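Long-range contact in putative hydrolase (Chloroflexus aurantiacus J-10-fl, PDB 3CMN), which is a putative hydrolase, probably a zincin-like metallopeptidase: residues D78-F90 and I127-L139. Numbering follows the deposited sequence.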
ATOM      1  N   ASP A  78      -9.766 -15.141  -1.478  1.00 29.88           N
ATOM      2  CA  ASP A  78      -8.906 -16.275  -1.162  1.00 31.33           C
ATOM      3  C   ASP A  78      -7.772 -15.917  -2.133  1.00 30.59           C
ATOM      4  O   ASP A  78      -7.853 -14.889  -2.819  1.00 29.76           O
ATOM      5  CB  ASP A  78      -9.537 -17.618  -1.543  1.00 33.51           C
ATOM      6  CG  ASP A  78      -9.573 -17.839  -3.037  1.00 37.35           C
ATOM      7  OD1 ASP A  78     -10.366 -17.171  -3.715  1.00 39.73           O
ATOM      8  OD2 ASP A  78      -8.795 -18.678  -3.543  1.00 45.13           O
ATOM      9  N   ARG A  79      -6.733 -16.741  -2.215  1.00 29.40           N
ATOM     10  CA  ARG A  79      -5.606 -16.430  -3.096  1.00 28.02           C
ATOM     11  C   ARG A  79      -5.948 -16.466  -4.582  1.00 28.15           C
ATOM     12  O   ARG A  79      -5.392 -15.703  -5.367  1.00 28.87           O
ATOM     13  CB  ARG A  79      -4.436 -17.372  -2.803  1.00 26.52           C
ATOM     14  CG  ARG A  79      -3.889 -17.208  -1.395  1.00 25.52           C
ATOM     15  CD  ARG A  79      -2.806 -18.212  -1.089  1.00 24.41           C
ATOM     16  NE  ARG A  79      -2.406 -18.127   0.311  1.00 27.62           N
ATOM     17  CZ  ARG A  79      -1.743 -19.081   0.953  1.00 27.45           C
ATOM     18  NH1 ARG A  79      -1.410 -20.192   0.316  1.00 26.90           N
ATOM     19  NH2 ARG A  79      -1.422 -18.923   2.224  1.00 27.87           N
ATOM     20  N   ARG A  80      -6.866 -17.344  -4.963  1.00 28.38           N
ATOM     21  CA  ARG A  80      -7.259 -17.452  -6.356  1.00 28.65           C
ATOM     22  C   ARG A  80      -8.010 -16.194  -6.791  1.00 28.01           C
ATOM     23  O   ARG A  80      -7.762 -15.645  -7.872  1.00 28.58           O
ATOM     24  CB  ARG A  80      -8.138 -18.683  -6.561  1.00 29.98           C
ATOM     25  CG  ARG A  80      -8.557 -18.890  -7.997  1.00 32.27           C
ATOM     26  CD  ARG A  80      -9.406 -20.127  -8.156  1.00 34.15           C
ATOM     27  NE  ARG A  80      -9.552 -20.471  -9.568  1.00 37.46           N
ATOM     28  CZ  ARG A  80     -10.440 -19.928 -10.395  1.00 38.86           C
ATOM     29  NH1 ARG A  80     -11.294 -19.005  -9.966  1.00 37.06           N
ATOM     30  NH2 ARG A  80     -10.463 -20.313 -11.663  1.00 39.36           N
ATOM     31  N   GLU A  81      -8.931 -15.740  -5.950  1.00 26.93           N
ATOM     32  CA  GLU A  81      -9.691 -14.540  -6.268  1.00 26.30           C
ATOM     33  C   GLU A  81      -8.778 -13.323  -6.288  1.00 25.48           C
ATOM     34  O   GLU A  81      -8.948 -12.430  -7.113  1.00 25.32           O
ATOM     35  CB  GLU A  81     -10.828 -14.345  -5.271  1.00 26.66           C
ATOM     36  CG  GLU A  81     -11.848 -15.470  -5.308  1.00 30.64           C
ATOM     37  CD  GLU A  81     -12.886 -15.347  -4.218  1.00 32.46           C
ATOM     38  OE1 GLU A  81     -12.493 -15.117  -3.049  1.00 36.36           O
ATOM     39  OE2 GLU A  81     -14.091 -15.488  -4.524  1.00 33.60           O
ATOM     40  N   TRP A  82      -7.799 -13.287  -5.394  1.00 23.92           N
ATOM     41  CA  TRP A  82      -6.892 -12.157  -5.395  1.00 25.03           C
ATOM     42  C   TRP A  82      -6.179 -12.090  -6.748  1.00 25.80           C
ATOM     43  O   TRP A  82      -6.031 -11.012  -7.329  1.00 26.32           O
ATOM     44  CB  TRP A  82      -5.862 -12.269  -4.264  1.00 24.77           C
ATOM     45  CG  TRP A  82      -4.916 -11.111  -4.247  1.00 23.10           C
ATOM     46  CD1 TRP A  82      -5.158  -9.861  -3.754  1.00 21.96           C
ATOM     47  CD2 TRP A  82      -3.605 -11.070  -4.827  1.00 21.84           C
ATOM     48  NE1 TRP A  82      -4.079  -9.044  -3.994  1.00 23.29           N
ATOM     49  CE2 TRP A  82      -3.112  -9.758  -4.651  1.00 20.75           C
ATOM     50  CE3 TRP A  82      -2.799 -12.014  -5.478  1.00 21.84           C
ATOM     51  CZ2 TRP A  82      -1.845  -9.361  -5.105  1.00 22.01           C
ATOM     52  CZ3 TRP A  82      -1.538 -11.625  -5.930  1.00 24.58           C
ATOM     53  CH2 TRP A  82      -1.074 -10.303  -5.740  1.00 21.79           C
ATOM     54  N   LEU A  83      -5.755 -13.249  -7.247  1.00 26.37           N
ATOM     55  CA  LEU A  83      -5.058 -13.358  -8.526  1.00 28.91           C
ATOM     56  C   LEU A  83      -5.917 -12.996  -9.738  1.00 29.76           C
ATOM     57  O   LEU A  83      -5.495 -12.218 -10.584  1.00 30.16           O
ATOM     58  CB  LEU A  83      -4.513 -14.781  -8.719  1.00 30.08           C
ATOM     59  CG  LEU A  83      -3.221 -15.171  -8.002  1.00 30.40           C
ATOM     60  CD1 LEU A  83      -2.990 -16.669  -8.204  1.00 30.49           C
ATOM     61  CD2 LEU A  83      -2.040 -14.361  -8.555  1.00 30.80           C
ATOM     62  N   GLU A  84      -7.109 -13.579  -9.819  1.00 31.17           N
ATOM     63  CA  GLU A  84      -8.028 -13.314 -10.927  1.00 32.13           C
ATOM     64  C   GLU A  84      -8.357 -11.832 -11.039  1.00 32.86           C
ATOM     65  O   GLU A  84      -8.560 -11.303 -12.138  1.00 34.11           O
ATOM     66  CB  GLU A  84      -9.341 -14.085 -10.741  1.00 33.48           C
ATOM     67  CG  GLU A  84      -9.225 -15.615 -10.769  1.00 37.12           C
ATOM     68  CD  GLU A  84      -8.638 -16.148 -12.082  1.00 40.59           C
ATOM     69  OE1 GLU A  84      -8.630 -15.390 -13.080  1.00 40.60           O
ATOM     70  OE2 GLU A  84      -8.202 -17.328 -12.120  1.00 40.07           O
ATOM     71  N   ALA A  85      -8.403 -11.162  -9.894  1.00 31.17           N
ATOM     72  CA  ALA A  85      -8.742  -9.748  -9.842  1.00 30.98           C
ATOM     73  C   ALA A  85      -7.580  -8.788 -10.074  1.00 30.42           C
ATOM     74  O   ALA A  85      -7.797  -7.626 -10.392  1.00 31.73           O
ATOM     75  CB  ALA A  85      -9.387  -9.435  -8.497  1.00 29.10           C
ATOM     76  N   ASN A  86      -6.356  -9.281  -9.933  1.00 30.39           N
ATOM     77  CA  ASN A  86      -5.161  -8.450 -10.052  1.00 29.90           C
ATOM     78  C   ASN A  86      -4.206  -8.766 -11.195  1.00 28.95           C
ATOM     79  O   ASN A  86      -3.307  -7.978 -11.477  1.00 26.84           O
ATOM     80  CB  ASN A  86      -4.349  -8.538  -8.748  1.00 31.85           C
ATOM     81  CG  ASN A  86      -4.971  -7.757  -7.616  1.00 34.75           C
ATOM     82  OD1 ASN A  86      -4.829  -6.536  -7.548  1.00 37.99           O
ATOM     83  ND2 ASN A  86      -5.674  -8.451  -6.723  1.00 34.34           N
ATOM     84  N   ILE A  87      -4.375  -9.909 -11.845  1.00 28.35           N
ATOM     85  CA  ILE A  87      -3.441 -10.275 -12.897  1.00 29.50           C
ATOM     86  C   ILE A  87      -3.385  -9.335 -14.099  1.00 30.80           C
ATOM     87  O   ILE A  87      -2.305  -9.102 -14.639  1.00 30.05           O
ATOM     88  CB  ILE A  87      -3.662 -11.732 -13.361  1.00 29.10           C
ATOM     89  CG1 ILE A  87      -2.529 -12.132 -14.309  1.00 31.07           C
ATOM     90  CG2 ILE A  87      -5.026 -11.882 -13.988  1.00 29.32           C
ATOM     91  CD1 ILE A  87      -2.430 -13.614 -14.546  1.00 33.18           C
ATOM     92  N   VAL A  88      -4.526  -8.778 -14.508  1.00 32.19           N
ATOM     93  CA  VAL A  88      -4.538  -7.851 -15.637  1.00 30.98           C
ATOM     94  C   VAL A  88      -3.818  -6.564 -15.245  1.00 32.63           C
ATOM     95  O   VAL A  88      -2.953  -6.078 -15.968  1.00 32.55           O
ATOM     96  CB  VAL A  88      -5.977  -7.518 -16.091  1.00 30.82           C
ATOM     97  CG1 VAL A  88      -5.939  -6.462 -17.193  1.00 28.42           C
ATOM     98  CG2 VAL A  88      -6.670  -8.777 -16.606  1.00 28.19           C
ATOM     99  N   SER A  89      -4.180  -6.017 -14.093  1.00 33.93           N
ATOM    100  CA  SER A  89      -3.551  -4.797 -13.598  1.00 35.31           C
ATOM    101  C   SER A  89      -2.049  -5.017 -13.474  1.00 35.68           C
ATOM    102  O   SER A  89      -1.249  -4.122 -13.750  1.00 36.41           O
ATOM    103  CB  SER A  89      -4.123  -4.439 -12.228  1.00 36.76           C
ATOM    104  OG  SER A  89      -5.534  -4.531 -12.254  1.00 40.13           O
ATOM    105  N   PHE A  90      -1.680  -6.219 -13.044  1.00 35.07           N
ATOM    106  CA  PHE A  90      -0.281  -6.582 -12.880  1.00 33.26           C
ATOM    107  C   PHE A  90       0.431  -6.573 -14.236  1.00 32.98           C
ATOM    108  O   PHE A  90       1.433  -5.896 -14.414  1.00 31.64           O
ATOM    109  CB  PHE A  90      -0.170  -7.973 -12.261  1.00 33.47           C
ATOM    110  CG  PHE A  90       1.212  -8.318 -11.807  1.00 32.68           C
ATOM    111  CD1 PHE A  90       1.706  -7.827 -10.601  1.00 34.20           C
ATOM    112  CD2 PHE A  90       2.028  -9.126 -12.585  1.00 33.41           C
ATOM    113  CE1 PHE A  90       3.005  -8.143 -10.178  1.00 35.39           C
ATOM    114  CE2 PHE A  90       3.324  -9.446 -12.173  1.00 33.47           C
ATOM    115  CZ  PHE A  90       3.813  -8.955 -10.969  1.00 33.09           C
ATOM    116  N   ILE A 127       7.692 -14.436 -13.873  1.00 32.00           N
ATOM    117  CA  ILE A 127       6.816 -13.350 -13.442  1.00 32.44           C
ATOM    118  C   ILE A 127       5.596 -13.941 -12.736  1.00 32.88           C
ATOM    119  O   ILE A 127       5.164 -13.440 -11.698  1.00 34.57           O
ATOM    120  CB  ILE A 127       6.333 -12.506 -14.644  1.00 32.41           C
ATOM    121  CG1 ILE A 127       7.539 -11.918 -15.387  1.00 33.12           C
ATOM    122  CG2 ILE A 127       5.404 -11.393 -14.162  1.00 33.32           C
ATOM    123  CD1 ILE A 127       7.177 -11.180 -16.665  1.00 32.04           C
ATOM    124  N   GLY A 128       5.047 -15.006 -13.316  1.00 32.13           N
ATOM    125  CA  GLY A 128       3.897 -15.663 -12.730  1.00 32.79           C
ATOM    126  C   GLY A 128       4.280 -16.273 -11.401  1.00 32.61           C
ATOM    127  O   GLY A 128       3.526 -16.223 -10.433  1.00 34.97           O
ATOM    128  N   GLY A 129       5.477 -16.845 -11.354  1.00 33.27           N
ATOM    129  CA  GLY A 129       5.953 -17.453 -10.129  1.00 30.19           C
ATOM    130  C   GLY A 129       6.008 -16.423  -9.028  1.00 29.43           C
ATOM    131  O   GLY A 129       5.516 -16.657  -7.922  1.00 28.31           O
ATOM    132  N   LEU A 130       6.609 -15.275  -9.331  1.00 28.31           N
ATOM    133  CA  LEU A 130       6.720 -14.202  -8.355  1.00 28.99           C
ATOM    134  C   LEU A 130       5.335 -13.733  -7.908  1.00 29.13           C
ATOM    135  O   LEU A 130       5.113 -13.466  -6.732  1.00 29.97           O
ATOM    136  CB  LEU A 130       7.515 -13.026  -8.930  1.00 29.00           C
ATOM    137  CG  LEU A 130       9.005 -13.308  -9.179  1.00 30.13           C
ATOM    138  CD1 LEU A 130       9.626 -12.151  -9.940  1.00 30.07           C
ATOM    139  CD2 LEU A 130       9.721 -13.517  -7.849  1.00 29.28           C
ATOM    140  N   LEU A 131       4.408 -13.648  -8.851  1.00 29.34           N
ATOM    141  CA  LEU A 131       3.057 -13.224  -8.542  1.00 30.58           C
ATOM    142  C   LEU A 131       2.329 -14.258  -7.665  1.00 30.25           C
ATOM    143  O   LEU A 131       1.600 -13.890  -6.736  1.00 30.42           O
ATOM    144  CB  LEU A 131       2.288 -12.989  -9.840  1.00 30.72           C
ATOM    145  CG  LEU A 131       0.831 -12.551  -9.711  1.00 30.45           C
ATOM    146  CD1 LEU A 131       0.740 -11.195  -8.987  1.00 29.10           C
ATOM    147  CD2 LEU A 131       0.230 -12.466 -11.102  1.00 30.92           C
ATOM    148  N   GLY A 132       2.528 -15.542  -7.959  1.00 28.89           N
ATOM    149  CA  GLY A 132       1.899 -16.587  -7.169  1.00 26.27           C
ATOM    150  C   GLY A 132       2.443 -16.517  -5.757  1.00 28.80           C
ATOM    151  O   GLY A 132       1.743 -16.786  -4.775  1.00 28.21           O
ATOM    152  N   TYR A 133       3.712 -16.139  -5.653  1.00 27.67           N
ATOM    153  CA  TYR A 133       4.337 -16.008  -4.358  1.00 29.24           C
ATOM    154  C   TYR A 133       3.688 -14.849  -3.603  1.00 28.72           C
ATOM    155  O   TYR A 133       3.401 -14.959  -2.414  1.00 28.02           O
ATOM    156  CB  TYR A 133       5.830 -15.740  -4.514  1.00 31.88           C
ATOM    157  CG  TYR A 133       6.515 -15.564  -3.191  1.00 32.25           C
ATOM    158  CD1 TYR A 133       6.728 -16.652  -2.346  1.00 34.45           C
ATOM    159  CD2 TYR A 133       6.894 -14.299  -2.749  1.00 32.61           C
ATOM    160  CE1 TYR A 133       7.298 -16.484  -1.089  1.00 34.67           C
ATOM    161  CE2 TYR A 133       7.461 -14.116  -1.496  1.00 33.79           C
ATOM    162  CZ  TYR A 133       7.661 -15.214  -0.668  1.00 36.31           C
ATOM    163  OH  TYR A 133       8.205 -15.047   0.589  1.00 38.96           O
ATOM    164  N   LEU A 134       3.476 -13.734  -4.299  1.00 27.90           N
ATOM    165  CA  LEU A 134       2.845 -12.560  -3.706  1.00 27.10           C
ATOM    166  C   LEU A 134       1.454 -12.919  -3.194  1.00 27.51           C
ATOM    167  O   LEU A 134       1.043 -12.445  -2.142  1.00 25.89           O
ATOM    168  CB  LEU A 134       2.746 -11.429  -4.734  1.00 26.60           C
ATOM    169  CG  LEU A 134       4.043 -10.669  -5.039  1.00 27.89           C
ATOM    170  CD1 LEU A 134       3.785  -9.667  -6.152  1.00 27.23           C
ATOM    171  CD2 LEU A 134       4.567  -9.958  -3.774  1.00 27.82           C
ATOM    172  N   ALA A 135       0.754 -13.781  -3.931  1.00 27.27           N
ATOM    173  CA  ALA A 135      -0.592 -14.208  -3.556  1.00 27.81           C
ATOM    174  C   ALA A 135      -0.699 -14.891  -2.183  1.00 29.10           C
ATOM    175  O   ALA A 135      -1.771 -14.900  -1.573  1.00 30.63           O
ATOM    176  CB  ALA A 135      -1.180 -15.115  -4.635  1.00 25.69           C
ATOM    177  N   GLN A 136       0.391 -15.457  -1.685  1.00 28.30           N
ATOM    178  CA  GLN A 136       0.330 -16.106  -0.380  1.00 30.08           C
ATOM    179  C   GLN A 136       0.838 -15.221   0.732  1.00 30.88           C
ATOM    180  O   GLN A 136       0.971 -15.651   1.873  1.00 30.68           O
ATOM    181  CB  GLN A 136       1.119 -17.410  -0.370  1.00 31.06           C
ATOM    182  CG  GLN A 136       2.208 -17.527  -1.378  1.00 32.53           C
ATOM    183  CD  GLN A 136       2.970 -18.823  -1.224  1.00 37.27           C
ATOM    184  OE1 GLN A 136       3.710 -19.008  -0.253  1.00 39.94           O
ATOM    185  NE2 GLN A 136       2.785 -19.740  -2.173  1.00 38.54           N
ATOM    186  N   ARG A 137       1.104 -13.968   0.397  1.00 32.09           N
ATOM    187  CA  ARG A 137       1.615 -13.046   1.380  1.00 33.06           C
ATOM    188  C   ARG A 137       0.799 -11.763   1.490  1.00 33.18           C
ATOM    189  O   ARG A 137       0.719 -11.162   2.559  1.00 33.84           O
ATOM    190  CB  ARG A 137       3.077 -12.759   1.057  1.00 35.47           C
ATOM    191  CG  ARG A 137       3.906 -14.045   0.983  1.00 41.52           C
ATOM    192  CD  ARG A 137       5.342 -13.750   1.281  1.00 46.11           C
ATOM    193  NE  ARG A 137       5.403 -12.752   2.343  1.00 52.53           N
ATOM    194  CZ  ARG A 137       6.510 -12.128   2.737  1.00 54.14           C
ATOM    195  NH1 ARG A 137       7.685 -12.392   2.161  1.00 54.12           N
ATOM    196  NH2 ARG A 137       6.435 -11.218   3.703  1.00 53.82           N
ATOM    197  N   VAL A 138       0.168 -11.357   0.396  1.00 32.52           N
ATOM    198  CA  VAL A 138      -0.630 -10.143   0.414  1.00 31.68           C
ATOM    199  C   VAL A 138      -1.812 -10.314   1.370  1.00 31.57           C
ATOM    200  O   VAL A 138      -2.452 -11.373   1.440  1.00 30.11           O
ATOM    201  CB  VAL A 138      -1.148  -9.779  -1.000  1.00 32.73           C
ATOM    202  CG1 VAL A 138      -2.224 -10.773  -1.444  1.00 32.74           C
ATOM    203  CG2 VAL A 138      -1.693  -8.370  -1.003  1.00 34.16           C
ATOM    204  N   LEU A 139      -2.090  -9.253   2.111  1.00 30.02           N
ATOM    205  CA  LEU A 139      -3.170  -9.259   3.081  1.00 31.22           C
ATOM    206  C   LEU A 139      -4.372  -8.444   2.628  1.00 30.54           C
ATOM    207  O   LEU A 139      -5.503  -8.804   2.922  1.00 29.33           O
ATOM    208  CB  LEU A 139      -2.649  -8.744   4.428  1.00 31.31           C
ATOM    209  CG  LEU A 139      -2.077  -9.696   5.504  1.00 33.57           C
ATOM    210  CD1 LEU A 139      -1.553 -11.002   4.930  1.00 31.05           C
ATOM    211  CD2 LEU A 139      -0.985  -8.939   6.257  1.00 31.89           C
TER
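The Trp82 indole projects from its helix onto the C-terminal end of helix 120-135, meeting Val138, Ala135, Leu134 and Leu131 together; the two helix axes cross at 130°. With CG anti to the backbone N (chi1 -180°), the indole reaches across to the end of the partner helix, where Val138 CG1, from the loop just beyond, stands over one face in a CH-pi contact, 3.5 Å from the centroid of the Trp82 five-membered ring. The opposite face carries the Asn86 amide, held there by a bond from Asn86 ND2 to Trp82 O (2.7 Å). Ala135, a small residue, lets the ring come to van der Waals distance, its CB approaching Trp82 CE3 obliquely at 3.6 Å. One turn back, Leu131 enters as a knob among Trp82, Leu83, Ile87 and Phe90: its CD1 makes a second CH-pi contact over the Phe90 face, 3.9 Å from the ring centroid, while Leu83 CD2 slides past Leu131 CG at 3.6 Å. Ile127 CG2 closes on the edge of the same Phe90 ring, in its plane. Were Trp82 replaced by an alanine, Val138 CG1 would have no aromatic face to rest on, and a gap would probably open beside Ala135 and Leu134.

Packing is looser toward Ile87, a partly exposed residue whose CG1 comes no nearer than 4.2 Å to Leu131 CD2. The other end is close-packed over the buried Arg79: Gln136, itself partly exposed, lays its CB over the centre of the guanidinium, 3.6 Å from Arg79 CZ, and the charged group bonds instead to Asn162 and to Ser31 O. Asn162 also donates to Ala135 O and Val138 O. With no hydrogen bond running directly between them, the two segments are held by apolar and CH-pi contacts, and Asn162, from helix 160-169, supplies a polar bridge to both.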